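Aldehyde dehydrogenase (Burkholderia vietnamiensis, PDB 5KF0) probably oxidises aldehydes to carboxylic acids with a nicotinamide dinucleotide as hydride acceptor, and is seen here with NADPH bound. Local coordinates at residues E90-A99 with R189-I197. Sequence-based numbering, arbitrary orientation. Where two conformers were deposited one is given.
With MG (magnesium ion), chain F; NDP (NADPH dihydro-nicotinamide-adenine-dinucleotide phosphate), chain E.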
loop_
_atom_site.group_PDB
_atom_site.type_symbol
_atom_site.label_atom_id
_atom_site.label_comp_id
_atom_site.label_asym_id
_atom_site.label_seq_id
_atom_site.Cartn_x
_atom_site.Cartn_y
_atom_site.Cartn_z
ATOM N N GLU A 90 -36.079 4.230 -16.762
ATOM C CA GLU A 90 -36.844 5.026 -15.812
ATOM C C GLU A 90 -35.966 6.090 -15.166
ATOM O O GLU A 90 -36.352 7.265 -15.074
ATOM C CB GLU A 90 -37.463 4.112 -14.755
ATOM C CG GLU A 90 -38.132 4.839 -13.608
ATOM C CD GLU A 90 -38.547 3.891 -12.497
ATOM O OE1 GLU A 90 -38.359 2.661 -12.650
ATOM O OE2 GLU A 90 -39.059 4.375 -11.468
ATOM N N LEU A 91 -34.775 5.689 -14.708
ATOM C CA LEU A 91 -33.851 6.643 -14.103
ATOM C C LEU A 91 -33.442 7.720 -15.097
ATOM O O LEU A 91 -33.383 8.909 -14.748
ATOM C CB LEU A 91 -32.621 5.903 -13.570
ATOM C CG LEU A 91 -32.899 5.141 -12.271
ATOM C CD1 LEU A 91 -31.875 4.033 -12.063
ATOM C CD2 LEU A 91 -32.917 6.102 -11.088
ATOM N N ALA A 92 -33.142 7.318 -16.339
ATOM C CA ALA A 92 -32.715 8.274 -17.354
ATOM C C ALA A 92 -33.818 9.273 -17.671
ATOM O O ALA A 92 -33.554 10.472 -17.818
ATOM C CB ALA A 92 -32.285 7.537 -18.624
ATOM N N GLU A 93 -35.059 8.798 -17.789
ATOM C CA GLU A 93 -36.143 9.721 -18.096
ATOM C C GLU A 93 -36.398 10.671 -16.934
ATOM O O GLU A 93 -36.640 11.864 -17.144
ATOM C CB GLU A 93 -37.425 8.965 -18.451
ATOM C CG GLU A 93 -38.614 9.919 -18.527
ATOM C CD GLU A 93 -39.844 9.335 -19.178
ATOM O OE1 GLU A 93 -40.144 8.142 -18.963
ATOM O OE2 GLU A 93 -40.518 10.091 -19.908
ATOM N N ALA A 94 -36.362 10.160 -15.699
ATOM C CA ALA A 94 -36.550 11.031 -14.542
ATOM C C ALA A 94 -35.507 12.138 -14.534
ATOM O O ALA A 94 -35.825 13.312 -14.305
ATOM C CB ALA A 94 -36.478 10.218 -13.251
ATOM N N LEU A 95 -34.259 11.776 -14.816
ATOM C CA LEU A 95 -33.185 12.758 -14.863
ATOM C C LEU A 95 -33.404 13.758 -15.993
ATOM O O LEU A 95 -33.204 14.965 -15.814
ATOM C CB LEU A 95 -31.853 12.029 -15.015
ATOM C CG LEU A 95 -30.569 12.803 -15.244
ATOM C CD1 LEU A 95 -30.385 13.862 -14.164
ATOM C CD2 LEU A 95 -29.428 11.795 -15.214
ATOM N N CYS A 96 -33.818 13.273 -17.161
ATOM C CA CYS A 96 -34.095 14.151 -18.287
ATOM C C CYS A 96 -35.146 15.193 -17.917
ATOM O O CYS A 96 -34.990 16.385 -18.202
ATOM C CB CYS A 96 -34.553 13.298 -19.467
ATOM S SG CYS A 96 -34.870 14.168 -20.970
ATOM N N ILE A 97 -36.217 14.756 -17.260
ATOM C CA ILE A 97 -37.311 15.657 -16.926
ATOM C C ILE A 97 -36.879 16.654 -15.855
ATOM O O ILE A 97 -36.968 17.874 -16.049
ATOM C CB ILE A 97 -38.543 14.853 -16.483
ATOM C CG1 ILE A 97 -39.082 14.038 -17.654
ATOM C CG2 ILE A 97 -39.634 15.792 -15.946
ATOM C CD1 ILE A 97 -40.109 13.004 -17.229
ATOM N N GLU A 98 -36.418 16.153 -14.703
ATOM C CA GLU A 98 -36.257 17.033 -13.552
ATOM C C GLU A 98 -35.008 17.903 -13.634
ATOM O O GLU A 98 -34.963 18.950 -12.979
ATOM C CB GLU A 98 -36.246 16.224 -12.241
ATOM C CG GLU A 98 -35.014 15.385 -11.956
ATOM C CD GLU A 98 -35.120 14.670 -10.611
ATOM O OE1 GLU A 98 -35.955 15.101 -9.784
ATOM O OE2 GLU A 98 -34.386 13.678 -10.388
ATOM N N ALA A 99 -33.987 17.493 -14.390
ATOM C CA ALA A 99 -32.817 18.338 -14.588
ATOM C C ALA A 99 -32.789 18.995 -15.957
ATOM O O ALA A 99 -31.911 19.826 -16.210
ATOM C CB ALA A 99 -31.522 17.538 -14.375
ATOM N N ARG A 189 -34.802 21.002 -6.557
ATOM C CA ARG A 189 -35.169 21.043 -7.968
ATOM C C ARG A 189 -35.098 19.668 -8.617
ATOM O O ARG A 189 -35.741 19.459 -9.656
ATOM C CB ARG A 189 -34.267 22.029 -8.727
ATOM C CG ARG A 189 -34.661 23.512 -8.530
ATOM C CD ARG A 189 -33.580 24.462 -9.054
ATOM N NE ARG A 189 -32.344 24.368 -8.278
ATOM C CZ ARG A 189 -31.210 25.011 -8.556
ATOM N NH1 ARG A 189 -31.124 25.823 -9.603
ATOM N NH2 ARG A 189 -30.154 24.833 -7.789
ATOM N N THR A 190 -34.318 18.737 -8.044
ATOM C CA THR A 190 -34.081 17.417 -8.643
ATOM C C THR A 190 -34.053 16.327 -7.575
ATOM O O THR A 190 -33.039 15.640 -7.404
ATOM C CB THR A 190 -32.765 17.402 -9.431
ATOM O OG1 THR A 190 -31.666 17.680 -8.543
ATOM C CG2 THR A 190 -32.764 18.425 -10.575
ATOM N N PRO A 191 -35.166 16.104 -6.863
ATOM C CA PRO A 191 -35.177 15.074 -5.810
ATOM C C PRO A 191 -35.533 13.663 -6.258
ATOM O O PRO A 191 -35.283 12.721 -5.491
ATOM C CB PRO A 191 -36.252 15.599 -4.848
ATOM C CG PRO A 191 -37.284 16.181 -5.795
ATOM C CD PRO A 191 -36.460 16.811 -6.936
ATOM N N VAL A 192 -36.099 13.481 -7.454
ATOM C CA VAL A 192 -36.725 12.203 -7.785
ATOM C C VAL A 192 -35.685 11.097 -7.915
ATOM O O VAL A 192 -35.908 9.968 -7.456
ATOM C CB VAL A 192 -37.565 12.332 -9.064
ATOM C CG1 VAL A 192 -38.112 10.964 -9.472
ATOM C CG2 VAL A 192 -38.699 13.338 -8.840
ATOM N N GLY A 193 -34.557 11.383 -8.570
ATOM C CA GLY A 193 -33.520 10.369 -8.705
ATOM C C GLY A 193 -33.085 9.803 -7.365
ATOM O O GLY A 193 -33.006 8.583 -7.187
ATOM N N ALA A 194 -32.812 10.689 -6.399
ATOM C CA ALA A 194 -32.434 10.251 -5.055
ATOM C C ALA A 194 -33.527 9.410 -4.400
ATOM O O ALA A 194 -33.222 8.470 -3.648
ATOM C CB ALA A 194 -32.107 11.472 -4.189
ATOM N N LEU A 195 -34.797 9.730 -4.660
ATOM C CA LEU A 195 -35.888 8.955 -4.076
ATOM C C LEU A 195 -36.056 7.603 -4.760
ATOM O O LEU A 195 -36.557 6.662 -4.141
ATOM C CB LEU A 195 -37.195 9.745 -4.132
ATOM C CG LEU A 195 -37.153 11.014 -3.277
ATOM C CD1 LEU A 195 -38.384 11.865 -3.550
ATOM C CD2 LEU A 195 -37.044 10.688 -1.777
ATOM N N ILE A 196 -35.645 7.473 -6.026
ATOM C CA ILE A 196 -35.628 6.143 -6.636
ATOM C C ILE A 196 -34.485 5.310 -6.055
ATOM O O ILE A 196 -34.653 4.115 -5.759
ATOM C CB ILE A 196 -35.537 6.246 -8.170
ATOM C CG1 ILE A 196 -36.806 6.890 -8.741
ATOM C CG2 ILE A 196 -35.337 4.851 -8.776
ATOM C CD1 ILE A 196 -36.671 7.272 -10.202
ATOM N N ILE A 197 -33.316 5.927 -5.868
ATOM C CA ILE A 197 -32.226 5.266 -5.145
ATOM C C ILE A 197 -32.717 4.793 -3.781
ATOM O O ILE A 197 -32.479 3.647 -3.378
ATOM C CB ILE A 197 -31.011 6.207 -5.017
ATOM C CG1 ILE A 197 -30.381 6.486 -6.389
ATOM C CG2 ILE A 197 -29.975 5.620 -4.064
ATOM C CD1 ILE A 197 -29.199 7.453 -6.344
HETATM MG MG MG F . -42.253 9.445 -20.367
HETATM P PA NDP E . -26.260 24.945 -4.551
HETATM O O1A NDP E . -25.095 25.341 -3.709
HETATM O O2A NDP E . -27.173 26.124 -4.887
HETATM O O5B NDP E . -27.130 23.799 -3.875
HETATM C C5B NDP E . -26.478 22.530 -3.622
HETATM C C4B NDP E . -27.208 21.823 -2.511
HETATM O O4B NDP E . -27.007 22.538 -1.271
HETATM C C3B NDP E . -28.728 21.724 -2.696
HETATM O O3B NDP E . -29.214 20.504 -2.141
HETATM C C2B NDP E . -29.219 22.906 -1.860
HETATM O O2B NDP E . -30.575 22.784 -1.382
HETATM C C1B NDP E . -28.267 22.783 -0.684
HETATM N N9A NDP E . -28.174 23.978 0.145
HETATM C C8A NDP E . -27.987 25.278 -0.243
HETATM N N7A NDP E . -27.884 26.123 0.757
HETATM C C5A NDP E . -28.017 25.321 1.879
HETATM C C6A NDP E . -27.990 25.603 3.259
HETATM N N6A NDP E . -27.845 26.832 3.768
HETATM N N1A NDP E . -28.133 24.564 4.114
HETATM C C2A NDP E . -28.301 23.337 3.617
HETATM N N3A NDP E . -28.350 22.949 2.340
HETATM C C4A NDP E . -28.201 23.996 1.518
HETATM O O3 NDP E . -25.724 24.280 -5.891
HETATM P PN NDP E . -26.449 23.762 -7.209
HETATM O O1N NDP E . -27.470 22.744 -6.854
HETATM O O2N NDP E . -26.949 24.978 -7.946
HETATM O O5D NDP E . -25.301 23.052 -8.041
HETATM C C5D NDP E . -24.309 23.736 -8.823
HETATM C C4D NDP E . -23.053 23.883 -8.001
HETATM O O4D NDP E . -22.575 22.574 -7.589
HETATM C C3D NDP E . -21.911 24.537 -8.783
HETATM O O3D NDP E . -21.189 25.489 -8.010
HETATM C C2D NDP E . -21.055 23.333 -9.171
HETATM O O2D NDP E . -19.692 23.599 -9.481
HETATM C C1D NDP E . -21.208 22.459 -7.934
HETATM N N1N NDP E . -20.865 21.088 -8.295
HETATM C C2N NDP E . -19.792 20.443 -7.726
HETATM C C3N NDP E . -19.356 19.242 -8.155
HETATM C C7N NDP E . -18.251 18.509 -7.481
HETATM O O7N NDP E . -18.297 17.270 -7.471
HETATM N N7N NDP E . -17.227 19.197 -6.980
HETATM C C4N NDP E . -19.962 18.619 -9.361
HETATM C C5N NDP E . -21.290 19.225 -9.669
HETATM C C6N NDP E . -21.631 20.409 -9.196
HETATM P P2B NDP E . -31.845 23.287 -2.290
HETATM O O1X NDP E . -31.333 23.638 -3.637
HETATM O O2X NDP E . -32.798 22.132 -2.203
HETATM O O3X NDP E . -32.436 24.480 -1.569
#
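Near the N-terminal end of helix 192-202, a carboxylate from another helix grips two successive backbone amides, those of Val-192 and Gly-193: Glu-98 spans both with its two oxygens. OE1 of Glu-98 takes the N-H of Val-192 through its syn lone pair at 2.8 Å, the N-H pointing nearly straight at it. On the other branch, OE2 of Glu-98 receives Gly-193 N at 2.9 Å, again from the syn side but 16° out of the carboxylate plane. CG of Glu-98 sits between its backbone N and carbonyl carbon (chi1 72°), and the extended chain beyond it carries the carboxylate past Thr-190, roughly perpendicular to that side chain. A negative group over these two amides would favourably meet the positive end of the helix dipole, and the bonds satisfy a buried carboxylate. Nearby, the methyl CG2 of Thr-190 lies 3.3 Å from Glu-98 O, and Lys-34 NZ bonds both that carbonyl and the one of Arg-189.

Helices 90-99 and 192-197 run nearly antiparallel within the aldehyde dehydrogenase fold, their axes at 154° and 9.8 Å apart; 192-202 follows strand 182-185 of the parallel-stranded part of the nucleotide-binding sheet. Beyond the polar end the contact turns apolar. CB of Ala-94 packs 4.2 Å from Val-192 CG1, and CD2 of Leu-91 meets Ile-196 CG2 at 3.6 Å, the two side chains lying alongside each other and running opposite ways. Glu-90 is in a salt bridge with Arg-87. On the side of 90-99 turned from the contact, Glu-93 OE2 binds magnesium with His-6 and His-8 of the N-terminal histidine run, evidently an expression tag, so the site is probably not native; next to Thr-190, the guanidinium of Arg-189 meets the cofactor pyrophosphate edge-on, NH2 donating to NADPH O2N at 3.2 Å.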